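Local coordinates for protein putative alpha-N-acetylgalactosaminidase (Bacillus halodurans C-125, PDB 3CC1) that probably hydrolyses terminal alpha-linked N-acetylgalactosamine from glycoconjugates, with a TIM-barrel domain and a C-terminal beta-sandwich, at residues Gly33-Trp47 / Gly319-Thr333. Residues are numbered along the deposited sequence; the frame is centred on the assembly and turned at random.
Sequences GNAEYMANHLKKYGW and GELRDNDEWTLSLLT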
# COMPACT_ATOMS: atom_id res chain seq x y z
N GLY A 33 -30.17 28.71 18.09
CA GLY A 33 -29.12 28.93 19.08
C GLY A 33 -27.74 28.99 18.44
O GLY A 33 -26.96 29.86 18.72
N ASN A 34 -27.45 28.05 17.55
CA ASN A 34 -26.16 28.06 16.87
C ASN A 34 -26.02 29.25 15.92
O ASN A 34 -24.95 29.88 15.87
CB ASN A 34 -25.91 26.73 16.17
CG ASN A 34 -25.51 25.65 17.15
OD1 ASN A 34 -24.32 25.49 17.42
ND2 ASN A 34 -26.48 24.88 17.66
N ALA A 35 -27.12 29.60 15.27
CA ALA A 35 -27.18 30.74 14.34
C ALA A 35 -26.89 32.04 15.11
O ALA A 35 -26.14 32.90 14.64
CB ALA A 35 -28.52 30.79 13.65
N GLU A 36 -27.49 32.15 16.29
CA GLU A 36 -27.28 33.34 17.13
C GLU A 36 -25.85 33.43 17.59
O GLU A 36 -25.25 34.48 17.59
CB GLU A 36 -28.24 33.37 18.32
CG GLU A 36 -29.66 33.73 17.88
CD GLU A 36 -30.74 33.41 18.94
OE1 GLU A 36 -30.38 32.95 20.05
OE2 GLU A 36 -31.94 33.58 18.63
N TYR A 37 -25.27 32.29 17.96
CA TYR A 37 -23.88 32.30 18.38
C TYR A 37 -23.02 32.74 17.22
O TYR A 37 -22.17 33.60 17.37
CB TYR A 37 -23.44 30.94 18.88
CG TYR A 37 -22.03 30.89 19.41
CD1 TYR A 37 -20.95 30.75 18.55
CD2 TYR A 37 -21.78 30.89 20.76
CE1 TYR A 37 -19.67 30.69 19.03
CE2 TYR A 37 -20.49 30.84 21.26
CZ TYR A 37 -19.45 30.72 20.40
OH TYR A 37 -18.19 30.62 20.88
N MSE A 38 -23.26 32.17 16.06
CA MSE A 38 -22.45 32.49 14.90
C MSE A 38 -22.54 33.98 14.58
O MSE A 38 -21.56 34.62 14.23
CB MSE A 38 -22.90 31.69 13.70
CG MSE A 38 -22.05 31.97 12.46
SE MSE A 38 -22.57 30.84 10.95
CE MSE A 38 -21.98 29.22 11.69
N ALA A 39 -23.74 34.52 14.73
CA ALA A 39 -23.99 35.90 14.40
C ALA A 39 -23.21 36.77 15.37
O ALA A 39 -22.68 37.81 15.01
CB ALA A 39 -25.50 36.21 14.52
N ASN A 40 -23.15 36.33 16.62
CA ASN A 40 -22.56 37.15 17.67
C ASN A 40 -21.04 37.07 17.72
O ASN A 40 -20.40 38.02 18.09
CB ASN A 40 -23.13 36.76 19.03
CG ASN A 40 -24.57 37.26 19.23
OD1 ASN A 40 -24.93 38.35 18.76
ND2 ASN A 40 -25.38 36.50 19.96
N HIS A 41 -20.46 35.92 17.37
CA HIS A 41 -19.02 35.73 17.58
C HIS A 41 -18.20 35.44 16.32
O HIS A 41 -16.98 35.60 16.33
CB HIS A 41 -18.77 34.54 18.54
CG HIS A 41 -19.38 34.71 19.88
ND1 HIS A 41 -20.53 34.04 20.26
CD2 HIS A 41 -19.04 35.49 20.93
CE1 HIS A 41 -20.86 34.41 21.48
NE2 HIS A 41 -19.98 35.29 21.91
N LEU A 42 -18.87 34.99 15.26
CA LEU A 42 -18.16 34.37 14.15
C LEU A 42 -18.39 35.04 12.78
O LEU A 42 -17.54 34.97 11.89
CB LEU A 42 -18.54 32.88 14.07
CG LEU A 42 -18.19 31.96 15.25
CD1 LEU A 42 -18.74 30.51 15.00
CD2 LEU A 42 -16.68 31.93 15.56
N LYS A 43 -19.52 35.71 12.63
CA LYS A 43 -19.96 36.24 11.35
C LYS A 43 -18.87 37.16 10.77
O LYS A 43 -18.57 37.16 9.59
CB LYS A 43 -21.29 37.00 11.53
CG LYS A 43 -21.83 37.64 10.28
CD LYS A 43 -23.26 38.14 10.48
CE LYS A 43 -23.34 39.31 11.47
NZ LYS A 43 -24.76 39.75 11.69
N LYS A 44 -18.26 37.92 11.64
CA LYS A 44 -17.31 38.94 11.18
C LYS A 44 -16.04 38.30 10.60
O LYS A 44 -15.29 38.93 9.88
CB LYS A 44 -16.98 39.91 12.32
CG LYS A 44 -16.11 39.33 13.44
CD LYS A 44 -15.59 40.41 14.41
CE LYS A 44 -14.14 40.78 14.08
NZ LYS A 44 -13.47 41.75 15.02
N TYR A 45 -15.83 37.03 10.87
CA TYR A 45 -14.63 36.31 10.39
C TYR A 45 -14.92 35.50 9.12
O TYR A 45 -14.02 34.87 8.59
CB TYR A 45 -14.08 35.36 11.44
CG TYR A 45 -13.56 36.09 12.63
CD1 TYR A 45 -12.30 36.67 12.60
CD2 TYR A 45 -14.32 36.23 13.76
CE1 TYR A 45 -11.82 37.37 13.67
CE2 TYR A 45 -13.86 36.91 14.82
CZ TYR A 45 -12.62 37.49 14.77
OH TYR A 45 -12.18 38.16 15.86
N GLY A 46 -16.17 35.49 8.68
CA GLY A 46 -16.56 34.86 7.41
C GLY A 46 -17.46 33.64 7.50
O GLY A 46 -17.86 33.06 6.47
N TRP A 47 -17.76 33.24 8.74
CA TRP A 47 -18.69 32.14 9.01
C TRP A 47 -20.11 32.59 8.70
O TRP A 47 -20.59 33.58 9.25
CB TRP A 47 -18.62 31.69 10.48
CG TRP A 47 -17.26 31.20 10.88
CD1 TRP A 47 -16.25 31.95 11.39
CD2 TRP A 47 -16.76 29.86 10.79
NE1 TRP A 47 -15.14 31.18 11.61
CE2 TRP A 47 -15.41 29.90 11.24
CE3 TRP A 47 -17.30 28.65 10.36
CZ2 TRP A 47 -14.62 28.76 11.30
CZ3 TRP A 47 -16.50 27.51 10.40
CH2 TRP A 47 -15.17 27.58 10.87
N GLY A 319 -19.70 20.96 16.02
CA GLY A 319 -20.05 21.06 17.43
C GLY A 319 -21.22 21.99 17.72
O GLY A 319 -21.68 22.76 16.86
N GLU A 320 -21.73 21.84 18.93
CA GLU A 320 -22.71 22.74 19.50
C GLU A 320 -21.95 23.99 19.93
O GLU A 320 -21.35 24.03 20.99
CB GLU A 320 -23.43 22.09 20.69
CG GLU A 320 -24.31 23.06 21.55
CD GLU A 320 -25.25 23.95 20.72
OE1 GLU A 320 -26.25 23.44 20.15
OE2 GLU A 320 -24.99 25.17 20.68
N LEU A 321 -22.04 25.01 19.07
CA LEU A 321 -21.28 26.25 19.23
C LEU A 321 -21.45 26.90 20.60
O LEU A 321 -20.49 27.51 21.14
CB LEU A 321 -21.65 27.25 18.13
CG LEU A 321 -21.08 27.00 16.73
CD1 LEU A 321 -21.80 27.88 15.72
CD2 LEU A 321 -19.56 27.23 16.69
N ARG A 322 -22.65 26.80 21.16
CA ARG A 322 -22.98 27.51 22.38
C ARG A 322 -22.18 26.98 23.54
O ARG A 322 -22.01 27.67 24.55
CB ARG A 322 -24.48 27.46 22.72
CG ARG A 322 -25.31 28.43 21.92
CD ARG A 322 -26.78 28.12 22.01
NE ARG A 322 -27.10 26.80 21.47
CZ ARG A 322 -28.28 26.20 21.62
NH1 ARG A 322 -29.26 26.83 22.22
NH2 ARG A 322 -28.50 25.00 21.12
N ASP A 323 -21.64 25.78 23.39
CA ASP A 323 -20.85 25.17 24.46
C ASP A 323 -19.35 25.34 24.27
O ASP A 323 -18.56 24.72 24.97
CB ASP A 323 -21.18 23.69 24.58
CG ASP A 323 -22.58 23.45 25.07
OD1 ASP A 323 -23.10 24.35 25.74
OD2 ASP A 323 -23.14 22.37 24.80
N ASN A 324 -18.95 26.17 23.32
CA ASN A 324 -17.52 26.37 23.03
C ASN A 324 -16.76 26.86 24.28
O ASN A 324 -17.31 27.57 25.11
CB ASN A 324 -17.31 27.44 21.96
CG ASN A 324 -17.44 26.91 20.55
OD1 ASN A 324 -17.57 25.70 20.33
ND2 ASN A 324 -17.37 27.83 19.58
N ASP A 325 -15.50 26.48 24.38
CA ASP A 325 -14.60 27.13 25.34
C ASP A 325 -13.74 28.12 24.61
O ASP A 325 -13.86 28.29 23.40
CB ASP A 325 -13.72 26.13 26.10
CG ASP A 325 -12.96 25.17 25.17
OD1 ASP A 325 -13.02 25.29 23.92
OD2 ASP A 325 -12.27 24.30 25.73
N GLU A 326 -12.85 28.77 25.34
CA GLU A 326 -12.02 29.81 24.75
C GLU A 326 -11.10 29.18 23.70
O GLU A 326 -10.93 29.72 22.59
CB GLU A 326 -11.24 30.57 25.85
CG GLU A 326 -10.18 31.51 25.34
N TRP A 327 -10.55 28.02 24.02
CA TRP A 327 -9.70 27.33 23.05
C TRP A 327 -10.44 27.10 21.72
O TRP A 327 -9.93 27.41 20.64
CB TRP A 327 -9.19 25.97 23.59
CG TRP A 327 -8.65 25.08 22.51
CD1 TRP A 327 -9.34 24.11 21.84
CD2 TRP A 327 -7.34 25.10 21.94
NE1 TRP A 327 -8.54 23.53 20.91
CE2 TRP A 327 -7.31 24.11 20.94
CE3 TRP A 327 -6.19 25.86 22.18
CZ2 TRP A 327 -6.18 23.85 20.18
CZ3 TRP A 327 -5.07 25.61 21.42
CH2 TRP A 327 -5.07 24.60 20.43
N THR A 328 -11.64 26.55 21.79
CA THR A 328 -12.35 26.19 20.54
C THR A 328 -12.71 27.43 19.71
O THR A 328 -12.55 27.46 18.48
CB THR A 328 -13.58 25.29 20.81
OG1 THR A 328 -13.16 24.15 21.56
CG2 THR A 328 -14.27 24.81 19.49
N LEU A 329 -13.13 28.49 20.38
CA LEU A 329 -13.48 29.73 19.72
C LEU A 329 -12.25 30.34 19.04
O LEU A 329 -12.33 30.92 17.94
CB LEU A 329 -14.12 30.73 20.73
CG LEU A 329 -14.48 32.09 20.10
CD1 LEU A 329 -15.46 31.89 18.94
CD2 LEU A 329 -15.04 33.06 21.10
N SER A 330 -11.10 30.18 19.68
CA SER A 330 -9.85 30.74 19.13
C SER A 330 -9.44 30.01 17.84
O SER A 330 -8.89 30.63 16.96
CB SER A 330 -8.72 30.70 20.17
OG SER A 330 -8.17 29.38 20.25
N LEU A 331 -9.79 28.72 17.71
CA LEU A 331 -9.56 28.00 16.45
C LEU A 331 -10.37 28.55 15.28
O LEU A 331 -10.04 28.30 14.11
CB LEU A 331 -9.93 26.50 16.57
CG LEU A 331 -9.15 25.55 17.46
CD1 LEU A 331 -9.63 24.10 17.18
CD2 LEU A 331 -7.69 25.62 17.28
N LEU A 332 -11.44 29.28 15.60
CA LEU A 332 -12.41 29.74 14.59
C LEU A 332 -12.23 31.18 14.18
O LEU A 332 -12.83 31.65 13.20
CB LEU A 332 -13.84 29.55 15.10
CG LEU A 332 -14.21 28.13 15.58
CD1 LEU A 332 -15.71 28.03 15.96
CD2 LEU A 332 -13.82 27.10 14.55
N THR A 333 -11.39 31.89 14.92
CA THR A 333 -11.30 33.35 14.80
C THR A 333 -9.87 33.81 14.51
O THR A 333 -9.52 34.95 14.73
CB THR A 333 -11.82 34.02 16.08
OG1 THR A 333 -11.07 33.53 17.20
CG2 THR A 333 -13.34 33.70 16.26
O HOH W 1 -9.17 37.00 16.50
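The amide of Asn34 is used at both ends: OD1 accepts from the backbone N of Leu321 at 2.9 Å, with the donor tilted slightly from the carbonyl plane, while ND2 gives one hydrogen bond to Glu320 OE1 (2.9 Å) and another to Glu30 O within its own helix. Asn34 ND2 and Arg322 NH2 reach Glu320 OE1 from opposite faces of the carboxylate. Arg322 grips Glu320 side-on, NE to OE2 at 2.8 Å and NH2 to OE1, and lays one guanidinium face over Gly33 CA; its backbone N bonds to the anti lone pair of OE2. Tyr22 OH also bonds to Glu320 OE1, and Glu29 forms a salt bridge with Arg322 NH1. The salt bridge to Arg322 would be expected to keep Glu320 ionised.

The Tyr37 ring lies over the 3-10 turn 321-323, swung there by a chi1 of -177° that sets CG anti to N. Leu321 O lies over one face of the ring, toward the rim, and Leu321 CB makes an off-centre CH-pi contact; His41 ND1 sits above the centre of the opposite face. The phenol OH accepts from Asn324 ND2 at 3.2 Å, the amide plane standing nearly perpendicular to the ring.

Leu42 meets Leu321 tip to tip, CD1 to CD2, and its CD2 touches both Leu329 CD1 (3.6 Å) and Leu332 CB. Trp47 donates NE1 in its ring plane to a lone pair of Leu332 O (2.8 Å), and its CZ2 packs on Leu332 CD2. Thr333 CB rests over the Tyr45 ring, 3.9 Å from the centroid, and a water bridges Thr333 O and Tyr45 OH.

Strands 14-17 and 315-317 are neighbours in the parallel sheet, so helix 28-41 after the first packs against the segment leading from the last into helix 326-332, consistent with the seam where a TIM barrel closes; Trp16 and Phe317 back the contact.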